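PDB 5ISV: [Ribosomal protein bS18]-alanine N-acetyltransferase from Escherichia coli O157:H7, which probably acetylates the N-terminal alanine of ribosomal protein bS18, using acetyl-CoA as the acetyl donor. Local coordinates for residues Tyr16-Glu19 / Gln20-Ala24; Asp90-Lys94 / Arg95-Thr99; Ile112-Tyr115 / Glu116-Phe120. All blocks are in the same frame, centred on the assembly; numbering follows the deposited sequence. Where two conformers were deposited one is given.

Contact 1: residues Tyr16-Glu19 / Gln20-Ala24; sequences YHIE and QRAHA
E19 and H23 meet where helix 12-22, an early helix of the GNAT fold, runs out, and a His-carboxylate hydrogen bond joins their side chains one turn apart. H23 ND1 donates to E19 OE2 at 3.0 Å. E19 OE2 lies close to the plane of the H23 ring, at its edge, while ND1 stands above the carboxylate plane, and the two planes are almost perpendicular, at 88°. With CG anti to the backbone N (chi1 178°) and a bend at chi2, the E19 chain curls back so that its carboxylate meets the H23 ring edge. This acid is buried, and its oxygens have further donors: W27 N bonds to OE2 and N68 ND2 to OE1, so a residue with two acceptor oxygens suits the place.

Backbone bonds continue the helix to its end. A22 N donates to I18 O at 2.8 Å, and H23 N reaches E19 O although H23 has already left helical geometry. Y16 O is gripped twice, by Q20 N and by Q20 NE2 at 3.3 Å, the two donors arriving from opposite faces of the carbonyl plane. A glutamine can do this because its amide folds back along the helix.

The same fold brings the amide over one face of the Y16 ring, with Q20 CG making a CH-pi contact to it. In the next pair along, R21 CD lies 3.9 Å from the centroid of the H17 ring, while the R21 guanidinium goes on to a salt bridge with D72. On the inner side, I18 and A22 pack against A70 of strand 63-71, part of the predicted acetyl-CoA site; the small A22 fits against A70, and its CB lies 4.4 Å from I18 CG2.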
ATOM      1  N   TYR A  16       7.413  -3.196 -11.932  1.00 22.61           N
ATOM      2  CA  TYR A  16       6.896  -2.473 -13.109  1.00 24.35           C
ATOM      3  C   TYR A  16       6.058  -3.346 -14.065  1.00 24.15           C
ATOM      4  O   TYR A  16       5.016  -2.946 -14.558  1.00 26.00           O
ATOM      5  CB  TYR A  16       8.065  -1.781 -13.869  1.00 26.54           C
ATOM      6  CG  TYR A  16       7.648  -1.103 -15.151  1.00 30.27           C
ATOM      7  CD1 TYR A  16       7.165   0.180 -15.116  1.00 33.01           C
ATOM      8  CD2 TYR A  16       7.719  -1.751 -16.407  1.00 32.37           C
ATOM      9  CE1 TYR A  16       6.772   0.840 -16.266  1.00 34.69           C
ATOM     10  CE2 TYR A  16       7.315  -1.102 -17.580  1.00 35.37           C
ATOM     11  CZ  TYR A  16       6.835   0.209 -17.503  1.00 34.34           C
ATOM     12  OH  TYR A  16       6.433   0.890 -18.639  1.00 34.84           O
ATOM     13  N   HIS A  17       6.531  -4.577 -14.307  1.00 24.38           N
ATOM     14  CA  HIS A  17       5.820  -5.540 -15.142  1.00 25.45           C
ATOM     15  C   HIS A  17       4.410  -5.855 -14.559  1.00 23.17           C
ATOM     16  O   HIS A  17       3.423  -5.890 -15.279  1.00 24.45           O
ATOM     17  CB  HIS A  17       6.723  -6.803 -15.299  1.00 27.00           C
ATOM     18  CG  HIS A  17       6.121  -7.926 -16.106  1.00 29.70           C
ATOM     19  ND1 HIS A  17       6.019  -7.892 -17.478  1.00 31.50           N
ATOM     20  CD2 HIS A  17       5.580  -9.108 -15.718  1.00 34.68           C
ATOM     21  CE1 HIS A  17       5.488  -9.024 -17.910  1.00 33.14           C
ATOM     22  NE2 HIS A  17       5.193  -9.771 -16.859  1.00 33.55           N
ATOM     23  N   ILE A  18       4.327  -6.032 -13.247  1.00 22.55           N
ATOM     24  CA  ILE A  18       3.024  -6.202 -12.572  1.00 21.98           C
ATOM     25  C   ILE A  18       2.119  -4.976 -12.746  1.00 23.49           C
ATOM     26  O   ILE A  18       0.957  -5.085 -13.084  1.00 23.83           O
ATOM     27  CB  ILE A  18       3.229  -6.551 -11.086  1.00 21.32           C
ATOM     28  CG1 ILE A  18       3.844  -7.963 -10.975  1.00 21.97           C
ATOM     29  CG2 ILE A  18       1.928  -6.478 -10.303  1.00 20.80           C
ATOM     30  CD1 ILE A  18       4.228  -8.405  -9.599  1.00 22.63           C
ATOM     31  N   GLU A  19       2.710  -3.817 -12.529  1.00 22.04           N
ATOM     32  CA  GLU A  19       1.960  -2.570 -12.658  1.00 23.10           C
ATOM     33  C   GLU A  19       1.289  -2.420 -14.066  1.00 23.92           C
ATOM     34  O   GLU A  19       0.112  -2.016 -14.141  1.00 25.92           O
ATOM     35  CB  GLU A  19       2.918  -1.430 -12.358  1.00 22.89           C
ATOM     36  CG  GLU A  19       2.317  -0.036 -12.495  1.00 23.48           C
ATOM     37  CD  GLU A  19       1.488   0.386 -11.302  1.00 25.87           C
ATOM     38  OE1 GLU A  19       1.483  -0.309 -10.286  1.00 25.47           O
ATOM     39  OE2 GLU A  19       0.817   1.438 -11.383  1.00 31.83           O
ATOM     40  N   GLN A  20       2.002  -2.786 -15.145  1.00 27.46           N
ATOM     41  CA  GLN A  20       1.430  -2.767 -16.513  1.00 26.49           C
ATOM     42  C   GLN A  20       0.259  -3.698 -16.735  1.00 27.82           C
ATOM     43  O   GLN A  20      -0.647  -3.430 -17.525  1.00 29.00           O
ATOM     44  CB  GLN A  20       2.499  -3.154 -17.552  1.00 26.89           C
ATOM     45  CG  GLN A  20       3.732  -2.306 -17.577  1.00 28.50           C
ATOM     46  CD  GLN A  20       3.463  -0.838 -17.326  1.00 30.29           C
ATOM     47  OE1 GLN A  20       2.744  -0.170 -18.089  1.00 32.58           O
ATOM     48  NE2 GLN A  20       3.993  -0.340 -16.214  1.00 32.84           N
ATOM     49  N   ARG A  21       0.310  -4.825 -16.055  1.00 26.07           N
ATOM     50  CA  ARG A  21      -0.696  -5.838 -16.185  1.00 27.98           C
ATOM     51  C   ARG A  21      -1.874  -5.522 -15.285  1.00 27.92           C
ATOM     52  O   ARG A  21      -3.001  -5.802 -15.659  1.00 31.48           O
ATOM     53  CB  ARG A  21      -0.047  -7.192 -15.853  1.00 27.64           C
ATOM     54  CG  ARG A  21       0.968  -7.652 -16.902  1.00 27.11           C
ATOM     55  CD  ARG A  21       1.845  -8.804 -16.405  1.00 27.39           C
ATOM     56  NE  ARG A  21       1.043  -9.851 -15.810  1.00 27.34           N
ATOM     57  CZ  ARG A  21       0.347 -10.766 -16.480  1.00 28.62           C
ATOM     58  NH1 ARG A  21       0.322 -10.768 -17.806  1.00 31.01           N
ATOM     59  NH2 ARG A  21      -0.359 -11.658 -15.786  1.00 31.75           N
ATOM     60  N   ALA A  22      -1.606  -4.928 -14.112  1.00 24.61           N
ATOM     61  CA  ALA A  22      -2.620  -4.732 -13.069  1.00 23.35           C
ATOM     62  C   ALA A  22      -3.393  -3.410 -13.093  1.00 24.71           C
ATOM     63  O   ALA A  22      -4.574  -3.354 -12.769  1.00 27.04           O
ATOM     64  CB  ALA A  22      -1.972  -4.905 -11.711  1.00 23.14           C
ATOM     65  N   HIS A  23      -2.711  -2.360 -13.490  1.00 24.00           N
ATOM     66  CA  HIS A  23      -3.315  -1.007 -13.393  1.00 23.92           C
ATOM     67  C   HIS A  23      -3.555  -0.347 -14.744  1.00 27.65           C
ATOM     68  O   HIS A  23      -2.658  -0.350 -15.576  1.00 30.43           O
ATOM     69  CB  HIS A  23      -2.395  -0.139 -12.536  1.00 23.60           C
ATOM     70  CG  HIS A  23      -2.438  -0.464 -11.080  1.00 22.21           C
ATOM     71  ND1 HIS A  23      -1.546   0.060 -10.163  1.00 21.82           N
ATOM     72  CD2 HIS A  23      -3.343  -1.165 -10.349  1.00 22.53           C
ATOM     73  CE1 HIS A  23      -1.855  -0.364  -8.951  1.00 20.51           C
ATOM     74  NE2 HIS A  23      -2.942  -1.107  -9.040  1.00 21.44           N
ATOM     75  N   ALA A  24      -4.753   0.221 -14.946  1.00 26.50           N
ATOM     76  CA  ALA A  24      -5.090   1.005 -16.150  1.00 29.16           C
ATOM     77  C   ALA A  24      -4.389   2.355 -16.273  1.00 29.47           C
ATOM     78  O   ALA A  24      -4.272   2.876 -17.384  1.00 31.03           O
ATOM     79  CB  ALA A  24      -6.585   1.211 -16.249  1.00 30.94           C
TER

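Contact 2: residues Asp90-Lys94 / Arg95-Thr99; sequences DELEK and RGVAT
From E91 and L92 to R95, G96 and V97 the backbone closes helix 80-94 with a Schellman motif: G96 takes a positive phi (78°), a conformation that glycine adopts readily, and bonds run back into the last turn. V97 N donates to L92 O at 3.0 Å, and G96 N bonds to E93 O. R95 N bonds to E91 O and, weakly, to L92 O.

Beneath the turn, V97 faces the helix it has just left. Its CB lies 3.9 Å from L92 CB, and both side chains also touch A64 of strand 63-71, so two branched apolar residues seal the buried side of the helix end. L41 adds to the cover over L92. From here the chain passes into strand 99-105, as expected for the helix-to-strand connection of a GNAT domain.

The exposed side is charged. E91 and R95, one turn apart, form a salt bridge, in the E91 conformer given, in which the guanidinium uses its NE edge. R95 stays extended from CG to NE, while E91 bends at chi2 (50°) to bring its carboxylate across, nearly perpendicular to the guanidinium. K94 joins the network through a long ion pair with E91 OE1. The bond from R95 NE to E91 OE2 measures 2.9 Å; it lies in the guanidinium plane and meets the oxygen on its anti side.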
ATOM      1  N   ASP A  90       1.968  -5.169  10.369  1.00 22.33           N
ATOM      2  CA  ASP A  90       2.732  -5.750  11.445  1.00 24.00           C
ATOM      3  C   ASP A  90       4.142  -5.142  11.623  1.00 22.96           C
ATOM      4  O   ASP A  90       4.575  -4.850  12.747  1.00 25.29           O
ATOM      5  CB  ASP A  90       2.820  -7.288  11.316  1.00 27.87           C
ATOM      6  CG  ASP A  90       3.084  -7.930  12.637  1.00 35.90           C
ATOM      7  OD1 ASP A  90       2.265  -7.709  13.558  1.00 41.92           O
ATOM      8  OD2 ASP A  90       4.117  -8.611  12.776  1.00 46.81           O
ATOM      9  N   GLU A  91       4.850  -4.967  10.512  0.50 22.81           N
ATOM     10  CA  GLU A  91       6.170  -4.374  10.554  0.50 23.72           C
ATOM     11  C   GLU A  91       6.101  -2.921  11.044  0.50 21.92           C
ATOM     12  O   GLU A  91       6.893  -2.513  11.890  0.50 23.91           O
ATOM     13  CB  GLU A  91       6.823  -4.403   9.186  0.50 25.62           C
ATOM     14  CG  GLU A  91       8.258  -3.930   9.247  0.50 29.78           C
ATOM     15  CD  GLU A  91       9.075  -4.623  10.327  0.50 32.06           C
ATOM     16  OE1 GLU A  91       9.098  -5.881  10.380  0.50 37.12           O
ATOM     17  OE2 GLU A  91       9.721  -3.897  11.109  0.50 33.26           O
ATOM     18  N   LEU A  92       5.135  -2.161  10.544  1.00 21.32           N
ATOM     19  CA  LEU A  92       4.946  -0.793  11.040  1.00 20.16           C
ATOM     20  C   LEU A  92       4.640  -0.737  12.536  1.00 21.66           C
ATOM     21  O   LEU A  92       5.218   0.076  13.252  1.00 23.53           O
ATOM     22  CB  LEU A  92       3.886  -0.085  10.242  1.00 21.64           C
ATOM     23  CG  LEU A  92       4.101   0.158   8.766  1.00 19.90           C
ATOM     24  CD1 LEU A  92       2.824   0.621   8.120  1.00 18.86           C
ATOM     25  CD2 LEU A  92       5.248   1.110   8.466  1.00 19.79           C
ATOM     26  N   GLU A  93       3.818  -1.673  13.025  1.00 22.81           N
ATOM     27  CA  GLU A  93       3.504  -1.749  14.436  1.00 24.32           C
ATOM     28  C   GLU A  93       4.772  -2.045  15.254  1.00 22.91           C
ATOM     29  O   GLU A  93       5.019  -1.446  16.291  1.00 26.51           O
ATOM     30  CB  GLU A  93       2.397  -2.790  14.685  1.00 26.29           C
ATOM     31  CG  GLU A  93       1.694  -2.662  16.031  1.00 31.88           C
ATOM     32  CD  GLU A  93       2.396  -3.347  17.175  1.00 34.23           C
ATOM     33  OE1 GLU A  93       3.387  -4.083  16.955  1.00 33.06           O
ATOM     34  OE2 GLU A  93       1.962  -3.154  18.315  1.00 38.46           O
ATOM     35  N   LYS A  94       5.591  -3.004  14.796  1.00 23.19           N
ATOM     36  CA  LYS A  94       6.858  -3.278  15.481  1.00 27.57           C
ATOM     37  C   LYS A  94       7.764  -2.053  15.627  1.00 27.74           C
ATOM     38  O   LYS A  94       8.497  -1.925  16.600  1.00 31.23           O
ATOM     39  CB  LYS A  94       7.628  -4.407  14.761  1.00 27.83           C
ATOM     40  CG  LYS A  94       7.009  -5.780  14.989  1.00 32.28           C
ATOM     41  CD  LYS A  94       7.860  -6.940  14.480  1.00 38.01           C
ATOM     42  CE  LYS A  94       7.324  -7.519  13.189  1.00 42.75           C
ATOM     43  NZ  LYS A  94       8.145  -8.683  12.747  1.00 49.40           N
ATOM     44  N   ARG A  95       7.699  -1.164  14.640  1.00 27.62           N
ATOM     45  CA  ARG A  95       8.508   0.061  14.589  1.00 26.31           C
ATOM     46  C   ARG A  95       7.872   1.242  15.324  1.00 25.88           C
ATOM     47  O   ARG A  95       8.457   2.337  15.368  1.00 30.05           O
ATOM     48  CB  ARG A  95       8.766   0.437  13.129  1.00 26.35           C
ATOM     49  CG  ARG A  95       9.739  -0.484  12.428  1.00 28.05           C
ATOM     50  CD  ARG A  95       9.692  -0.280  10.920  1.00 30.54           C
ATOM     51  NE  ARG A  95      10.592  -1.246  10.274  1.00 31.22           N
ATOM     52  CZ  ARG A  95      11.615  -0.949   9.487  1.00 33.38           C
ATOM     53  NH1 ARG A  95      11.915   0.316   9.175  1.00 40.29           N
ATOM     54  NH2 ARG A  95      12.363  -1.942   9.013  1.00 39.81           N
ATOM     55  N   GLY A  96       6.684   1.041  15.891  1.00 25.63           N
ATOM     56  CA  GLY A  96       6.017   2.090  16.652  1.00 25.04           C
ATOM     57  C   GLY A  96       5.350   3.135  15.787  1.00 26.02           C
ATOM     58  O   GLY A  96       4.981   4.197  16.276  1.00 28.68           O
ATOM     59  N   VAL A  97       5.116   2.838  14.514  1.00 24.16           N
ATOM     60  CA  VAL A  97       4.474   3.801  13.612  1.00 22.79           C
ATOM     61  C   VAL A  97       3.032   4.015  14.053  1.00 22.46           C
ATOM     62  O   VAL A  97       2.331   3.066  14.429  1.00 22.65           O
ATOM     63  CB  VAL A  97       4.548   3.282  12.159  1.00 22.75           C
ATOM     64  CG1 VAL A  97       3.616   3.996  11.209  1.00 23.29           C
ATOM     65  CG2 VAL A  97       5.991   3.333  11.662  1.00 23.38           C
ATOM     66  N   ALA A  98       2.610   5.273  14.088  1.00 22.23           N
ATOM     67  CA  ALA A  98       1.295   5.631  14.621  1.00 19.61           C
ATOM     68  C   ALA A  98       0.132   5.400  13.682  1.00 19.31           C
ATOM     69  O   ALA A  98      -0.938   4.965  14.121  1.00 21.60           O
ATOM     70  CB  ALA A  98       1.309   7.075  15.054  1.00 21.02           C
ATOM     71  N   THR A  99       0.305   5.744  12.406  0.50 19.83           N
ATOM     72  CA  THR A  99      -0.769   5.617  11.421  0.50 20.47           C
ATOM     73  C   THR A  99      -0.212   5.172  10.098  0.50 18.36           C
ATOM     74  O   THR A  99       0.992   5.356   9.834  0.50 19.53           O
ATOM     75  CB  THR A  99      -1.503   6.960  11.194  0.50 22.23           C
ATOM     76  OG1 THR A  99      -0.536   7.945  10.810  0.50 23.98           O
ATOM     77  CG2 THR A  99      -2.241   7.418  12.444  0.50 23.94           C
TER

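Contact 3: residues Ile112-Tyr115 / Glu116-Phe120; sequences IALY and ESLGF
Y115 and F120 form a T-shaped pair, the edge of the tyrosine ring turned to the face of the phenylalanine ring, with centroids 5.4 Å apart and planes at 58°. Both CG atoms stand anti to their carbonyl carbons. The two rings lie against L102 and M142 of the sheet. Flat, bulky groups suit this buried side. The F120 ring also sets its edge beside Y115 O, the acceptor for F120 N at 3.0 Å.

L114 and L118 lie side by side and point the same way, CD2 of the first 3.6 Å from CD1 of the second. L118 continues onto L85, so it joins its own helix to helix 80-94. S117 tucks its OG between its backbone N and carbonyl carbon (chi1 81°) and donates to L114 O at 2.7 Å. That carbonyl also accepts from L118 N, while R82 NH2 bonds to S117 OG.

At G119, phi is 108°, where a CB would be jammed against the preceding carbonyl oxygen. The result is a Schellman motif ending helix 109-117 of the GNAT fold, the helix that carries Y115, the predicted proton donor of the active site.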
ATOM      1  N   ILE A 112     -12.118  -0.818  -1.060  1.00 21.81           N
ATOM      2  CA  ILE A 112     -12.568  -0.022   0.118  1.00 22.89           C
ATOM      3  C   ILE A 112     -13.108  -0.951   1.228  1.00 23.37           C
ATOM      4  O   ILE A 112     -12.741  -0.839   2.392  1.00 25.05           O
ATOM      5  CB  ILE A 112     -13.577   1.111  -0.294  1.00 23.05           C
ATOM      6  CG1 ILE A 112     -12.866   2.134  -1.180  1.00 23.16           C
ATOM      7  CG2 ILE A 112     -14.265   1.730   0.933  1.00 24.69           C
ATOM      8  CD1 ILE A 112     -13.792   3.081  -1.921  1.00 25.80           C
ATOM      9  N   ALA A 113     -13.971  -1.885   0.851  1.00 26.09           N
ATOM     10  CA  ALA A 113     -14.535  -2.860   1.781  1.00 26.46           C
ATOM     11  C   ALA A 113     -13.413  -3.665   2.491  1.00 26.62           C
ATOM     12  O   ALA A 113     -13.421  -3.813   3.706  1.00 25.69           O
ATOM     13  CB  ALA A 113     -15.458  -3.770   1.008  1.00 27.08           C
ATOM     14  N   LEU A 114     -12.431  -4.139   1.724  1.00 25.09           N
ATOM     15  CA  LEU A 114     -11.284  -4.851   2.285  1.00 24.62           C
ATOM     16  C   LEU A 114     -10.528  -3.976   3.300  1.00 23.03           C
ATOM     17  O   LEU A 114     -10.209  -4.421   4.405  1.00 23.85           O
ATOM     18  CB  LEU A 114     -10.345  -5.313   1.162  1.00 26.82           C
ATOM     19  CG  LEU A 114      -9.163  -6.227   1.472  1.00 33.34           C
ATOM     20  CD1 LEU A 114      -8.762  -7.041   0.237  1.00 34.56           C
ATOM     21  CD2 LEU A 114      -7.937  -5.545   2.015  1.00 31.96           C
ATOM     22  N   TYR A 115     -10.230  -2.717   2.924  1.00 20.56           N
ATOM     23  CA  TYR A 115      -9.503  -1.821   3.813  1.00 19.08           C
ATOM     24  C   TYR A 115     -10.301  -1.581   5.091  1.00 19.67           C
ATOM     25  O   TYR A 115      -9.722  -1.570   6.190  1.00 20.45           O
ATOM     26  CB  TYR A 115      -9.097  -0.511   3.091  1.00 19.65           C
ATOM     27  CG  TYR A 115      -8.012  -0.725   2.013  1.00 21.94           C
ATOM     28  CD1 TYR A 115      -6.943  -1.552   2.212  1.00 30.45           C
ATOM     29  CD2 TYR A 115      -8.073  -0.053   0.777  1.00 21.86           C
ATOM     30  CE1 TYR A 115      -5.985  -1.704   1.240  1.00 33.98           C
ATOM     31  CE2 TYR A 115      -7.111  -0.201  -0.198  1.00 22.34           C
ATOM     32  CZ  TYR A 115      -6.063  -1.056   0.033  1.00 24.96           C
ATOM     33  OH  TYR A 115      -5.060  -1.337  -0.879  1.00 29.58           O
ATOM     34  N   GLU A 116     -11.619  -1.430   4.970  1.00 22.08           N
ATOM     35  CA  GLU A 116     -12.428  -1.205   6.172  1.00 24.23           C
ATOM     36  C   GLU A 116     -12.296  -2.410   7.094  1.00 24.50           C
ATOM     37  O   GLU A 116     -12.206  -2.267   8.312  1.00 26.85           O
ATOM     38  CB  GLU A 116     -13.871  -1.037   5.846  1.00 28.26           C
ATOM     39  CG  GLU A 116     -14.291   0.136   5.023  1.00 31.12           C
ATOM     40  CD  GLU A 116     -15.750  -0.009   4.579  1.00 34.69           C
ATOM     41  OE1 GLU A 116     -16.356  -1.161   4.583  1.00 38.53           O
ATOM     42  OE2 GLU A 116     -16.299   1.040   4.235  1.00 39.22           O
ATOM     43  N   SER A 117     -12.294  -3.614   6.521  1.00 25.17           N
ATOM     44  CA  SER A 117     -12.192  -4.845   7.343  1.00 25.91           C
ATOM     45  C   SER A 117     -10.839  -4.962   8.061  1.00 25.66           C
ATOM     46  O   SER A 117     -10.721  -5.674   9.074  1.00 28.72           O
ATOM     47  CB  SER A 117     -12.480  -6.079   6.491  1.00 28.29           C
ATOM     48  OG  SER A 117     -11.339  -6.469   5.749  1.00 27.75           O
ATOM     49  N   LEU A 118      -9.805  -4.286   7.535  1.00 24.03           N
ATOM     50  CA  LEU A 118      -8.519  -4.208   8.197  1.00 24.88           C
ATOM     51  C   LEU A 118      -8.390  -3.109   9.243  1.00 23.70           C
ATOM     52  O   LEU A 118      -7.345  -2.997   9.879  1.00 26.66           O
ATOM     53  CB  LEU A 118      -7.394  -4.064   7.168  1.00 22.48           C
ATOM     54  CG  LEU A 118      -7.192  -5.213   6.192  1.00 24.97           C
ATOM     55  CD1 LEU A 118      -6.185  -4.859   5.116  1.00 26.17           C
ATOM     56  CD2 LEU A 118      -6.747  -6.468   6.926  1.00 28.31           C
ATOM     57  N   GLY A 119      -9.426  -2.299   9.385  1.00 24.10           N
ATOM     58  CA  GLY A 119      -9.468  -1.231  10.399  1.00 24.84           C
ATOM     59  C   GLY A 119      -9.345   0.160   9.842  1.00 24.74           C
ATOM     60  O   GLY A 119      -9.345   1.132  10.632  1.00 24.54           O
ATOM     61  N   PHE A 120      -9.220   0.318   8.520  1.00 22.58           N
ATOM     62  CA  PHE A 120      -9.098   1.691   7.943  1.00 21.37           C
ATOM     63  C   PHE A 120     -10.431   2.458   8.060  1.00 22.12           C
ATOM     64  O   PHE A 120     -11.487   1.868   7.896  1.00 24.21           O
ATOM     65  CB  PHE A 120      -8.695   1.645   6.469  1.00 20.86           C
ATOM     66  CG  PHE A 120      -7.234   1.333   6.214  1.00 18.65           C
ATOM     67  CD1 PHE A 120      -6.764   0.010   6.177  1.00 19.70           C
ATOM     68  CD2 PHE A 120      -6.322   2.360   5.932  1.00 20.33           C
ATOM     69  CE1 PHE A 120      -5.437  -0.233   5.912  1.00 20.72           C
ATOM     70  CE2 PHE A 120      -5.004   2.087   5.670  1.00 21.48           C
ATOM     71  CZ  PHE A 120      -4.553   0.797   5.638  1.00 21.45           C
TER

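Overall arrangement
Following the chain from the N terminus, the three contacts come in series, none nesting or crossing, and each is local to the end of a helix. Contact 1 ends helix 12-22, packed on strands 50-60 and 63-71. Contact 2 turns the chain from helix 80-94 into strand 99-105, and contact 3 leads from helix 109-117 into strand 121-129. Contacts 1 and 2 lie on opposite sides of the chain's centre, their centres about 28 Å apart. Contacts 2 and 3 approach within about 7 Å between nearest atoms, without touching. The predicted acetyl-CoA-binding residues A70 and I69, neighbours on strand 63-71, lie near H23 of contact 1 and Y115 of contact 3 respectively.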